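Local coordinates for thiamin pyrophosphokinase (Saccharomyces cerevisiae, PDB 1IG0), which transfers a pyrophosphate group from ATP to thiamine, making thiamine diphosphate and AMP, and is the only yeast enzyme able to do so, at residues N38-I43 against L136-P141; N132-H137 against I184-L189; T260-T265 against W270-W275; C296-D299 against D303-L306. One frame throughout, in Å; residues are numbered along the deposited sequence.

Interaction 1. Residues N38-I43 against L136-P141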
loop_
_atom_site.group_PDB
_atom_site.type_symbol
_atom_site.label_atom_id
_atom_site.label_comp_id
_atom_site.label_asym_id
_atom_site.label_seq_id
_atom_site.Cartn_x
_atom_site.Cartn_y
_atom_site.Cartn_z
ATOM N N ASN B 38 1.092 25.381 -12.802
ATOM C CA ASN B 38 2.422 24.807 -12.957
ATOM C C ASN B 38 2.252 23.298 -12.874
ATOM O O ASN B 38 1.233 22.814 -12.383
ATOM C CB ASN B 38 3.367 25.287 -11.851
ATOM C CG ASN B 38 3.887 26.689 -12.098
ATOM O OD1 ASN B 38 4.318 27.013 -13.205
ATOM N ND2 ASN B 38 3.869 27.524 -11.065
ATOM N N SER B 39 3.242 22.554 -13.352
ATOM C CA SER B 39 3.156 21.102 -13.327
ATOM C C SER B 39 4.511 20.442 -13.140
ATOM O O SER B 39 5.546 20.995 -13.513
ATOM C CB SER B 39 2.512 20.596 -14.617
ATOM O OG SER B 39 3.253 21.010 -15.749
ATOM N N THR B 40 4.491 19.248 -12.561
ATOM C CA THR B 40 5.715 18.506 -12.318
ATOM C C THR B 40 5.475 17.007 -12.354
ATOM O O THR B 40 4.448 16.516 -11.883
ATOM C CB THR B 40 6.321 18.848 -10.932
ATOM O OG1 THR B 40 6.623 20.246 -10.868
ATOM C CG2 THR B 40 7.597 18.045 -10.688
ATOM N N LEU B 41 6.429 16.291 -12.934
ATOM C CA LEU B 41 6.375 14.839 -12.988
ATOM C C LEU B 41 7.461 14.393 -12.019
ATOM O O LEU B 41 8.646 14.631 -12.254
ATOM C CB LEU B 41 6.692 14.324 -14.391
ATOM C CG LEU B 41 6.817 12.799 -14.511
ATOM C CD1 LEU B 41 5.495 12.138 -14.129
ATOM C CD2 LEU B 41 7.216 12.427 -15.935
ATOM N N LEU B 42 7.054 13.765 -10.925
ATOM C CA LEU B 42 8.002 13.307 -9.921
ATOM C C LEU B 42 8.249 11.813 -10.025
ATOM O O LEU B 42 7.315 11.014 -9.965
ATOM C CB LEU B 42 7.479 13.641 -8.523
ATOM C CG LEU B 42 8.268 13.109 -7.325
ATOM C CD1 LEU B 42 9.689 13.654 -7.354
ATOM C CD2 LEU B 42 7.559 13.516 -6.038
ATOM N N ILE B 43 9.515 11.443 -10.182
ATOM C CA ILE B 43 9.887 10.040 -10.285
ATOM C C ILE B 43 10.571 9.607 -8.999
ATOM O O ILE B 43 11.622 10.135 -8.638
ATOM C CB ILE B 43 10.854 9.795 -11.462
ATOM C CG1 ILE B 43 10.225 10.306 -12.760
ATOM C CG2 ILE B 43 11.161 8.301 -11.586
ATOM C CD1 ILE B 43 11.128 10.174 -13.976
ATOM N N LEU B 136 10.159 25.518 -4.151
ATOM C CA LEU B 136 11.178 26.554 -4.272
ATOM C C LEU B 136 11.389 26.908 -5.743
ATOM O O LEU B 136 11.476 28.081 -6.108
ATOM C CB LEU B 136 12.498 26.074 -3.662
ATOM C CG LEU B 136 12.602 26.088 -2.134
ATOM C CD1 LEU B 136 13.887 25.393 -1.698
ATOM C CD2 LEU B 136 12.566 27.533 -1.635
ATOM N N HIS B 137 11.467 25.884 -6.584
ATOM C CA HIS B 137 11.667 26.086 -8.015
ATOM C C HIS B 137 10.623 27.024 -8.614
ATOM O O HIS B 137 10.956 27.949 -9.356
ATOM C CB HIS B 137 11.604 24.748 -8.756
ATOM C CG HIS B 137 11.635 24.887 -10.247
ATOM N ND1 HIS B 137 12.807 25.021 -10.959
ATOM C CD2 HIS B 137 10.632 24.962 -11.155
ATOM C CE1 HIS B 137 12.525 25.176 -12.241
ATOM N NE2 HIS B 137 11.213 25.144 -12.385
ATOM N N PHE B 138 9.358 26.777 -8.293
ATOM C CA PHE B 138 8.268 27.584 -8.828
ATOM C C PHE B 138 7.914 28.845 -8.048
ATOM O O PHE B 138 7.450 29.821 -8.636
ATOM C CB PHE B 138 6.998 26.734 -8.956
ATOM C CG PHE B 138 7.035 25.746 -10.083
ATOM C CD1 PHE B 138 6.967 24.380 -9.831
ATOM C CD2 PHE B 138 7.130 26.181 -11.402
ATOM C CE1 PHE B 138 6.993 23.459 -10.876
ATOM C CE2 PHE B 138 7.157 25.271 -12.454
ATOM C CZ PHE B 138 7.088 23.907 -12.192
ATOM N N ASN B 139 8.136 28.839 -6.738
ATOM C CA ASN B 139 7.741 29.987 -5.932
ATOM C C ASN B 139 8.818 30.875 -5.317
ATOM O O ASN B 139 8.496 31.864 -4.658
ATOM C CB ASN B 139 6.779 29.510 -4.840
ATOM C CG ASN B 139 5.645 28.664 -5.399
ATOM O OD1 ASN B 139 4.976 29.062 -6.351
ATOM N ND2 ASN B 139 5.423 27.494 -4.805
ATOM N N SER B 140 10.087 30.538 -5.524
ATOM C CA SER B 140 11.165 31.353 -4.978
ATOM C C SER B 140 12.121 31.830 -6.067
ATOM O O SER B 140 13.047 31.113 -6.447
ATOM C CB SER B 140 11.952 30.572 -3.924
ATOM O OG SER B 140 13.078 31.318 -3.488
ATOM N N PRO B 141 11.900 33.046 -6.593
ATOM C CA PRO B 141 12.779 33.574 -7.640
ATOM C C PRO B 141 14.234 33.625 -7.170
ATOM O O PRO B 141 15.165 33.503 -7.969
ATOM C CB PRO B 141 12.203 34.964 -7.896
ATOM C CG PRO B 141 10.748 34.772 -7.631
ATOM C CD PRO B 141 10.769 33.959 -6.355
HETATM O O HOH W 1 3.610 27.430 -8.060
#
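Phe138 and Asn38 reach each other with alike first torsions: in both, CG stands anti to the carbonyl carbon (chi1 -73° and -78°). The two side chains come from opposite directions and overlap. The contact belongs to an alpha/beta/alpha sandwich, with helices laid on the sheet. The last turn of helix 126-139 rests on the start of strand 38-43, one of the parallel strands of the central sheet.

The Asn38 amide lies over one face of the Phe138 ring, its plane tilted by 20°. Asn38 CG is 3.4 Å from Phe138 CD2. Asn38 CB makes a CH-pi contact over the same face, 3.8 Å from the ring centroid. His137 CD2 covers the opposite face, so the phenyl is held flat between the two. At the ring edge, Thr40 OG1 comes to 3.2 Å from Phe138 CE1, close to the ring plane. That hydroxyl also makes a weak bond to Ser39 O. Leu64 and Ile184 of the neighbouring strands also touch the phenyl. Were Phe138 cut back to an alanine, a gap would probably open between Asn38 and His137, with the Asn38 amide less restrained. No direct hydrogen bond joins the segments. One water bridges them instead: it accepts from Asn38 ND2 at 3.0 Å and donates to Asn139 OD1 at 2.7 Å.

Interaction 2. Residues N132-H137 against I184-L189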
loop_
_atom_site.group_PDB
_atom_site.type_symbol
_atom_site.label_atom_id
_atom_site.label_comp_id
_atom_site.label_asym_id
_atom_site.label_seq_id
_atom_site.Cartn_x
_atom_site.Cartn_y
_atom_site.Cartn_z
ATOM N N ASN B 132 9.801 20.063 -1.414
ATOM C CA ASN B 132 10.327 21.335 -0.927
ATOM C C ASN B 132 11.051 21.996 -2.095
ATOM O O ASN B 132 10.901 23.193 -2.340
ATOM C CB ASN B 132 11.316 21.123 0.225
ATOM C CG ASN B 132 10.627 20.897 1.559
ATOM O OD1 ASN B 132 11.285 20.753 2.591
ATOM N ND2 ASN B 132 9.300 20.866 1.547
ATOM N N LEU B 133 11.840 21.198 -2.808
ATOM C CA LEU B 133 12.593 21.666 -3.965
ATOM C C LEU B 133 11.653 22.174 -5.051
ATOM O O LEU B 133 11.866 23.243 -5.621
ATOM C CB LEU B 133 13.443 20.527 -4.530
ATOM C CG LEU B 133 14.055 20.750 -5.917
ATOM C CD1 LEU B 133 15.045 21.904 -5.868
ATOM C CD2 LEU B 133 14.744 19.471 -6.379
ATOM N N ILE B 134 10.615 21.394 -5.336
ATOM C CA ILE B 134 9.642 21.756 -6.358
ATOM C C ILE B 134 8.981 23.098 -6.059
ATOM O O ILE B 134 8.847 23.941 -6.947
ATOM C CB ILE B 134 8.561 20.662 -6.494
ATOM C CG1 ILE B 134 9.199 19.390 -7.060
ATOM C CG2 ILE B 134 7.429 21.146 -7.393
ATOM C CD1 ILE B 134 8.303 18.172 -7.019
ATOM N N SER B 135 8.576 23.303 -4.809
ATOM C CA SER B 135 7.939 24.558 -4.430
ATOM C C SER B 135 8.919 25.719 -4.588
ATOM O O SER B 135 8.558 26.784 -5.093
ATOM C CB SER B 135 7.438 24.496 -2.987
ATOM O OG SER B 135 6.651 25.637 -2.686
ATOM N N LEU B 136 10.159 25.518 -4.151
ATOM C CA LEU B 136 11.178 26.554 -4.272
ATOM C C LEU B 136 11.389 26.908 -5.743
ATOM O O LEU B 136 11.476 28.081 -6.108
ATOM C CB LEU B 136 12.498 26.074 -3.662
ATOM C CG LEU B 136 12.602 26.088 -2.134
ATOM C CD1 LEU B 136 13.887 25.393 -1.698
ATOM C CD2 LEU B 136 12.566 27.533 -1.635
ATOM N N HIS B 137 11.467 25.884 -6.584
ATOM C CA HIS B 137 11.667 26.086 -8.015
ATOM C C HIS B 137 10.623 27.024 -8.614
ATOM O O HIS B 137 10.956 27.949 -9.356
ATOM C CB HIS B 137 11.604 24.748 -8.756
ATOM C CG HIS B 137 11.635 24.887 -10.247
ATOM N ND1 HIS B 137 12.807 25.021 -10.959
ATOM C CD2 HIS B 137 10.632 24.962 -11.155
ATOM C CE1 HIS B 137 12.525 25.176 -12.241
ATOM N NE2 HIS B 137 11.213 25.144 -12.385
ATOM N N ILE B 184 0.206 23.723 -8.391
ATOM C CA ILE B 184 1.216 22.846 -8.966
ATOM C C ILE B 184 0.636 21.449 -9.135
ATOM O O ILE B 184 0.430 20.732 -8.154
ATOM C CB ILE B 184 2.467 22.744 -8.064
ATOM C CG1 ILE B 184 3.100 24.125 -7.888
ATOM C CG2 ILE B 184 3.477 21.780 -8.679
ATOM C CD1 ILE B 184 4.297 24.135 -6.946
ATOM N N SER B 185 0.356 21.073 -10.378
ATOM C CA SER B 185 -0.179 19.749 -10.664
ATOM C C SER B 185 0.995 18.779 -10.590
ATOM O O SER B 185 1.897 18.816 -11.428
ATOM C CB SER B 185 -0.810 19.712 -12.057
ATOM O OG SER B 185 -1.403 18.449 -12.303
ATOM N N LEU B 186 0.975 17.915 -9.581
ATOM C CA LEU B 186 2.054 16.959 -9.362
ATOM C C LEU B 186 1.646 15.503 -9.589
ATOM O O LEU B 186 0.769 14.978 -8.905
ATOM C CB LEU B 186 2.585 17.132 -7.936
ATOM C CG LEU B 186 3.711 16.235 -7.425
ATOM C CD1 LEU B 186 4.977 16.469 -8.236
ATOM C CD2 LEU B 186 3.951 16.535 -5.949
ATOM N N LEU B 187 2.292 14.860 -10.557
ATOM C CA LEU B 187 2.022 13.461 -10.870
ATOM C C LEU B 187 3.258 12.670 -10.455
ATOM O O LEU B 187 4.363 12.957 -10.912
ATOM C CB LEU B 187 1.761 13.289 -12.369
ATOM C CG LEU B 187 1.269 11.913 -12.827
ATOM C CD1 LEU B 187 -0.079 11.607 -12.184
ATOM C CD2 LEU B 187 1.151 11.892 -14.344
ATOM N N ALA B 188 3.073 11.676 -9.592
ATOM C CA ALA B 188 4.199 10.884 -9.108
ATOM C C ALA B 188 4.222 9.436 -9.582
ATOM O O ALA B 188 3.194 8.759 -9.625
ATOM C CB ALA B 188 4.240 10.928 -7.583
ATOM N N LEU B 189 5.420 8.972 -9.923
ATOM C CA LEU B 189 5.634 7.605 -10.381
ATOM C C LEU B 189 6.548 6.879 -9.394
ATOM O O LEU B 189 7.503 7.463 -8.880
ATOM C CB LEU B 189 6.294 7.601 -11.765
ATOM C CG LEU B 189 5.528 8.171 -12.963
ATOM C CD1 LEU B 189 6.450 8.235 -14.179
ATOM C CD2 LEU B 189 4.314 7.303 -13.261
#
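Ile134 meets both Ile184 and Leu186, and it does most of the work here. Its CB leaves the helix toward the strand. The side chain forks at that atom. On the short branch, Ile134 CG2 lies anti to the backbone N and meets Ile184 CG2 at 4.2 Å. The long branch starts at CG1, which touches neither strand residue itself but carries the chain onward. With chi2 at 170° this branch is extended, and at its tip Ile134 CD1 reaches Leu186 CD1 at 3.9 Å. The two branches thus bear on two strand residues whose side chains lie on the same face of the sheet.

This is a helix laid on the parallel part of a mixed sheet, in an alpha/beta/alpha arrangement. Helix segment 132-137 runs roughly against strand segment 184-189. The axes of these two segments make an angle of 147° and come within 11.0 Å of each other, a spacing filled by aliphatic side chains.

Leu186 answers from the strand with CD1 alone, which meets the isoleucine tip at a slant. Ile184 also sends its own CD1 under the helix backbone, with Ile184 CD1 4.4 Å from Ser135 CA. The hydroxyl of Ser135 is used elsewhere, hydrogen-bonded to Tyr215 OH and Asn139 ND2. Phe216 of the next strand touches both Ile134 and Ile184, and Leu218 touches Leu186.

Interaction 3. Residues T260-T265 against W270-W275. With VIB (3-(4-amino-2-methyl-pyrimidin-5-ylmethyl)-5-(2-hydroxy-ethyl)-4-methyl-thiazol-3-ium), chain C.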
loop_
_atom_site.group_PDB
_atom_site.type_symbol
_atom_site.label_atom_id
_atom_site.label_comp_id
_atom_site.label_asym_id
_atom_site.label_seq_id
_atom_site.Cartn_x
_atom_site.Cartn_y
_atom_site.Cartn_z
ATOM N N THR B 260 -13.440 8.145 9.502
ATOM C CA THR B 260 -14.304 9.278 9.215
ATOM C C THR B 260 -15.719 8.795 8.940
ATOM O O THR B 260 -16.058 7.641 9.206
ATOM C CB THR B 260 -13.784 10.092 8.002
ATOM O OG1 THR B 260 -14.573 11.279 7.844
ATOM C CG2 THR B 260 -13.851 9.260 6.727
ATOM N N LEU B 261 -16.541 9.686 8.406
ATOM C CA LEU B 261 -17.925 9.368 8.106
ATOM C C LEU B 261 -18.236 9.704 6.657
ATOM O O LEU B 261 -17.956 10.810 6.198
ATOM C CB LEU B 261 -18.848 10.170 9.029
ATOM C CG LEU B 261 -20.365 10.038 8.866
ATOM C CD1 LEU B 261 -20.819 8.642 9.281
ATOM C CD2 LEU B 261 -21.055 11.094 9.722
ATOM N N VAL B 262 -18.793 8.742 5.931
ATOM C CA VAL B 262 -19.167 8.989 4.549
ATOM C C VAL B 262 -20.605 9.476 4.627
ATOM O O VAL B 262 -21.543 8.681 4.685
ATOM C CB VAL B 262 -19.100 7.713 3.687
ATOM C CG1 VAL B 262 -19.502 8.038 2.255
ATOM C CG2 VAL B 262 -17.690 7.143 3.717
ATOM N N LYS B 263 -20.767 10.794 4.657
ATOM C CA LYS B 263 -22.088 11.397 4.755
ATOM C C LYS B 263 -23.015 10.943 3.636
ATOM O O LYS B 263 -24.183 10.622 3.873
ATOM C CB LYS B 263 -21.972 12.921 4.744
ATOM C CG LYS B 263 -23.313 13.627 4.809
ATOM C CD LYS B 263 -23.161 15.109 5.098
ATOM C CE LYS B 263 -24.524 15.771 5.204
ATOM N NZ LYS B 263 -25.410 15.012 6.131
ATOM N N GLU B 264 -22.492 10.913 2.416
ATOM C CA GLU B 264 -23.288 10.502 1.272
ATOM C C GLU B 264 -22.489 10.398 -0.017
ATOM O O GLU B 264 -21.536 11.144 -0.239
ATOM C CB GLU B 264 -24.447 11.485 1.062
ATOM C CG GLU B 264 -25.064 11.439 -0.331
ATOM C CD GLU B 264 -26.157 12.471 -0.525
ATOM O OE1 GLU B 264 -25.956 13.634 -0.114
ATOM O OE2 GLU B 264 -27.210 12.124 -1.100
ATOM N N THR B 265 -22.884 9.447 -0.856
ATOM C CA THR B 265 -22.267 9.253 -2.156
ATOM C C THR B 265 -23.409 9.057 -3.138
ATOM O O THR B 265 -24.459 8.522 -2.783
ATOM C CB THR B 265 -21.362 8.005 -2.210
ATOM O OG1 THR B 265 -22.158 6.821 -2.072
ATOM C CG2 THR B 265 -20.321 8.062 -1.109
ATOM N N TRP B 270 -22.377 1.000 -5.274
ATOM C CA TRP B 270 -22.866 0.858 -3.913
ATOM C C TRP B 270 -22.769 2.227 -3.247
ATOM O O TRP B 270 -21.697 2.633 -2.794
ATOM C CB TRP B 270 -22.025 -0.168 -3.149
ATOM C CG TRP B 270 -22.290 -1.581 -3.577
ATOM C CD1 TRP B 270 -23.284 -2.404 -3.127
ATOM C CD2 TRP B 270 -21.564 -2.327 -4.561
ATOM N NE1 TRP B 270 -23.224 -3.618 -3.773
ATOM C CE2 TRP B 270 -22.180 -3.596 -4.663
ATOM C CE3 TRP B 270 -20.460 -2.044 -5.377
ATOM C CZ2 TRP B 270 -21.718 -4.586 -5.539
ATOM C CZ3 TRP B 270 -20.001 -3.031 -6.252
ATOM C CH2 TRP B 270 -20.635 -4.283 -6.327
ATOM N N ASP B 271 -23.887 2.949 -3.222
ATOM C CA ASP B 271 -23.931 4.272 -2.607
ATOM C C ASP B 271 -24.265 4.149 -1.130
ATOM O O ASP B 271 -25.055 3.291 -0.734
ATOM C CB ASP B 271 -24.978 5.162 -3.285
ATOM C CG ASP B 271 -24.454 5.835 -4.539
ATOM O OD1 ASP B 271 -23.257 6.193 -4.567
ATOM O OD2 ASP B 271 -25.241 6.025 -5.488
ATOM N N VAL B 272 -23.668 5.014 -0.318
ATOM C CA VAL B 272 -23.898 4.985 1.119
ATOM C C VAL B 272 -24.312 6.342 1.680
ATOM O O VAL B 272 -24.158 7.371 1.025
ATOM C CB VAL B 272 -22.635 4.504 1.868
ATOM C CG1 VAL B 272 -22.293 3.088 1.446
ATOM C CG2 VAL B 272 -21.471 5.429 1.576
ATOM N N LYS B 273 -24.851 6.323 2.897
ATOM C CA LYS B 273 -25.294 7.533 3.594
ATOM C C LYS B 273 -25.080 7.316 5.089
ATOM O O LYS B 273 -25.345 6.227 5.595
ATOM C CB LYS B 273 -26.778 7.800 3.325
ATOM C CG LYS B 273 -27.118 7.999 1.858
ATOM C CD LYS B 273 -28.598 8.291 1.632
ATOM C CE LYS B 273 -29.000 9.655 2.174
ATOM N NZ LYS B 273 -30.155 10.221 1.415
ATOM N N ASN B 274 -24.608 8.346 5.790
ATOM C CA ASN B 274 -24.355 8.247 7.229
ATOM C C ASN B 274 -23.656 6.913 7.469
ATOM O O ASN B 274 -24.027 6.145 8.358
ATOM C CB ASN B 274 -25.677 8.295 8.001
ATOM C CG ASN B 274 -26.539 9.480 7.607
ATOM O OD1 ASN B 274 -26.087 10.624 7.628
ATOM N ND2 ASN B 274 -27.790 9.211 7.245
ATOM N N TRP B 275 -22.631 6.661 6.659
ATOM C CA TRP B 275 -21.873 5.416 6.681
ATOM C C TRP B 275 -20.477 5.578 7.286
ATOM O O TRP B 275 -19.571 6.107 6.640
ATOM C CB TRP B 275 -21.752 4.921 5.238
ATOM C CG TRP B 275 -21.494 3.465 5.061
ATOM C CD1 TRP B 275 -22.412 2.458 5.122
ATOM C CD2 TRP B 275 -20.246 2.852 4.723
ATOM N NE1 TRP B 275 -21.817 1.255 4.834
ATOM C CE2 TRP B 275 -20.486 1.468 4.584
ATOM C CE3 TRP B 275 -18.947 3.338 4.519
ATOM C CZ2 TRP B 275 -19.473 0.560 4.253
ATOM C CZ3 TRP B 275 -17.939 2.435 4.188
ATOM C CH2 TRP B 275 -18.211 1.061 4.057
HETATM C CM2 VIB C . -20.216 0.138 0.626
HETATM N N4A VIB C . -20.742 -4.346 -1.416
HETATM C CM4 VIB C . -17.699 -6.011 -5.155
HETATM O O1 VIB C . -13.954 -7.775 -2.874
HETATM C C7 VIB C . -14.591 -8.146 -4.101
HETATM C C6 VIB C . -16.114 -8.316 -3.866
HETATM C C2 VIB C . -17.339 -5.364 -1.627
HETATM S S1 VIB C . -16.420 -6.876 -1.347
HETATM C C5 VIB C . -16.660 -7.100 -3.121
HETATM C C4 VIB C . -17.356 -6.071 -3.674
HETATM N N3 VIB C . -17.698 -5.170 -2.819
HETATM C C7A VIB C . -18.468 -3.945 -3.177
HETATM C C4A VIB C . -20.041 -3.125 -1.350
HETATM N N3A VIB C . -20.459 -2.135 -0.434
HETATM C C2A VIB C . -19.772 -0.914 -0.351
HETATM N N1A VIB C . -18.668 -0.680 -1.191
HETATM C C6A VIB C . -18.248 -1.665 -2.107
HETATM C C5A VIB C . -18.931 -2.891 -2.194
HETATM O O HOH W 2 -26.594 7.701 -1.292
#
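Val272 packs on Val262 with one methyl and on the bound thiamine with the other. Val272 CG2 and Val262 CG1 are modelled closer than usual van der Waals contact, so their exact spacing is doubtful. Val272 CG1 lies 3.7 Å from the pyrimidine methyl CM2 of the ligand. Trp275 CZ2 is also 3.7 Å from CM2. The edge of the Trp275 ring is met by Val262 CG2. The pyrimidine lies parallel to and offset over one face of Trp270, with Trp270 CG 3.5 Å from C4A of the ligand. Trp270 NE1 is hydrogen-bonded to Glu7 OE1. Tyr123 of the second subunit meets Trp270 edge-to-face, so the pocket is shared across the dimer. With an alanine at Trp270, the pyrimidine is likely to lose its flat support, and Tyr123 of the second subunit and Glu7 their partner.

The next shell fixes these residues. Thr265 OG1 sits between its backbone N and carbonyl carbon (chi1 67°). There Thr265 OG1 accepts from Val272 N at 2.9 Å and donates to Asp271 OD1 at 2.8 Å. Thr265 N bonds to Val272 O. Asp271 in turn takes the backbone N-H groups of Gly267 and Leu268, which ties down the connecting turn. Val262 and Trp275 are a hydrogen-bonded antiparallel pair. Asn274 and Trp275 both face Val262 in a G1 bulge, and the chain turns a corner there. Beyond it, strand 275-277 runs along the edge of the five-stranded sheet beside 260-266, whose other neighbour is 295-300. Strand 270-272 also pairs with 4-7.

Interaction 4. Residues C296-D299 against D303-L306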
loop_
_atom_site.group_PDB
_atom_site.type_symbol
_atom_site.label_atom_id
_atom_site.label_comp_id
_atom_site.label_asym_id
_atom_site.label_seq_id
_atom_site.Cartn_x
_atom_site.Cartn_y
_atom_site.Cartn_z
ATOM N N CYS B 296 -19.610 11.312 -10.329
ATOM C CA CYS B 296 -19.846 10.655 -9.053
ATOM C C CYS B 296 -19.627 11.671 -7.936
ATOM O O CYS B 296 -18.668 12.443 -7.971
ATOM C CB CYS B 296 -18.880 9.480 -8.890
ATOM S SG CYS B 296 -18.977 8.651 -7.298
ATOM N N PHE B 297 -20.518 11.669 -6.951
ATOM C CA PHE B 297 -20.429 12.598 -5.831
ATOM C C PHE B 297 -20.066 11.869 -4.545
ATOM O O PHE B 297 -20.689 10.868 -4.192
ATOM C CB PHE B 297 -21.766 13.322 -5.649
ATOM C CG PHE B 297 -21.787 14.295 -4.502
ATOM C CD1 PHE B 297 -21.025 15.461 -4.541
ATOM C CD2 PHE B 297 -22.581 14.048 -3.385
ATOM C CE1 PHE B 297 -21.059 16.371 -3.483
ATOM C CE2 PHE B 297 -22.623 14.949 -2.321
ATOM C CZ PHE B 297 -21.861 16.113 -2.369
ATOM N N ILE B 298 -19.051 12.374 -3.851
ATOM C CA ILE B 298 -18.614 11.782 -2.592
ATOM C C ILE B 298 -18.505 12.870 -1.532
ATOM O O ILE B 298 -17.760 13.835 -1.694
ATOM C CB ILE B 298 -17.246 11.081 -2.743
ATOM C CG1 ILE B 298 -17.376 9.910 -3.721
ATOM C CG2 ILE B 298 -16.760 10.578 -1.384
ATOM C CD1 ILE B 298 -16.067 9.227 -4.057
ATOM N N ASP B 299 -19.260 12.706 -0.450
ATOM C CA ASP B 299 -19.270 13.675 0.638
ATOM C C ASP B 299 -18.829 13.023 1.942
ATOM O O ASP B 299 -19.576 12.248 2.544
ATOM C CB ASP B 299 -20.679 14.255 0.799
ATOM C CG ASP B 299 -20.749 15.346 1.852
ATOM O OD1 ASP B 299 -19.726 15.603 2.518
ATOM O OD2 ASP B 299 -21.832 15.948 2.012
ATOM N N ASP B 303 -11.172 14.539 4.972
ATOM C CA ASP B 303 -10.544 14.148 3.714
ATOM C C ASP B 303 -10.285 12.648 3.713
ATOM O O ASP B 303 -10.004 12.057 4.756
ATOM C CB ASP B 303 -9.203 14.865 3.509
ATOM C CG ASP B 303 -9.338 16.373 3.465
ATOM O OD1 ASP B 303 -10.447 16.871 3.177
ATOM O OD2 ASP B 303 -8.321 17.059 3.701
ATOM N N ILE B 304 -10.391 12.032 2.542
ATOM C CA ILE B 304 -10.128 10.606 2.414
ATOM C C ILE B 304 -9.321 10.369 1.147
ATOM O O ILE B 304 -9.225 11.246 0.289
ATOM C CB ILE B 304 -11.427 9.771 2.319
ATOM C CG1 ILE B 304 -12.154 10.076 1.008
ATOM C CG2 ILE B 304 -12.321 10.058 3.515
ATOM C CD1 ILE B 304 -13.168 9.006 0.618
ATOM N N ILE B 305 -8.737 9.182 1.036
ATOM C CA ILE B 305 -7.956 8.832 -0.140
ATOM C C ILE B 305 -8.831 8.010 -1.073
ATOM O O ILE B 305 -9.575 7.137 -0.630
ATOM C CB ILE B 305 -6.719 7.989 0.228
ATOM C CG1 ILE B 305 -5.874 8.729 1.271
ATOM C CG2 ILE B 305 -5.897 7.700 -1.023
ATOM C CD1 ILE B 305 -5.376 10.094 0.819
ATOM N N LEU B 306 -8.745 8.299 -2.365
ATOM C CA LEU B 306 -9.521 7.575 -3.358
ATOM C C LEU B 306 -8.566 6.950 -4.358
ATOM O O LEU B 306 -7.592 7.577 -4.780
ATOM C CB LEU B 306 -10.471 8.524 -4.092
ATOM C CG LEU B 306 -11.398 7.899 -5.134
ATOM C CD1 LEU B 306 -12.487 7.104 -4.439
ATOM C CD2 LEU B 306 -12.011 8.992 -5.984
#
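Apolar contact carries this pair: Ile298 faces Ile304 and Leu306 with its two branches. Its CG1 is anti to the carbonyl carbon and its CG2 anti to the backbone N (chi1 -64°). That parts the branches toward different neighbours. At the tip, Ile298 CD1 comes to 4.2 Å from Leu306 CD1, the two side chains meeting at a slant. The methyl Ile298 CG2 lies 4.4 Å from Ile304 CD1, a looser touch. Leu306 has its CG anti to its backbone N, and with chi2 at 73° its CD1 comes over to the isoleucine. Ile304 and Leu306 stand two apart on their strand and so present side chains on one face.

Hydrogen bonds do not join the two segments. Each strand spends its backbone groups within its own sheet: Ile298 pairs with Thr235 and Asp299 with Glu264, while Ile304 pairs with Ile230. Strand 295-300 belongs to the five-stranded mixed sheet, strand 304-310 to the large one. They face each other as layers of the beta sandwich, joined by a short turn.

All three touching residues are buried. With only methyl groups in contact and no directional bond, the cohesion between the layers here rests on dispersion and the exclusion of water.

Interactions 1 and 2 form one neighbourhood, their centres 5 Å apart. They share helix 126-139 and use adjacent strands, 38-43 and 184-189. Thr40 OG1 lies 3.7 Å from Ile134 CG2 between them. Interactions 3 and 4 are likewise neighbours, centres 10 Å apart, with Glu264 O 2.8 Å from Asp299 N. The two groups lie far apart: the centres of interactions 1 and 3 are about 36 Å apart. Interactions 1, 2 and 4 all reach the large sheet. Only interaction 3 touches the ligand; the side chain of Leu306 in interaction 4 is about 10 Å from it. Gln122 and Tyr123 of the second subunit contribute to that pocket.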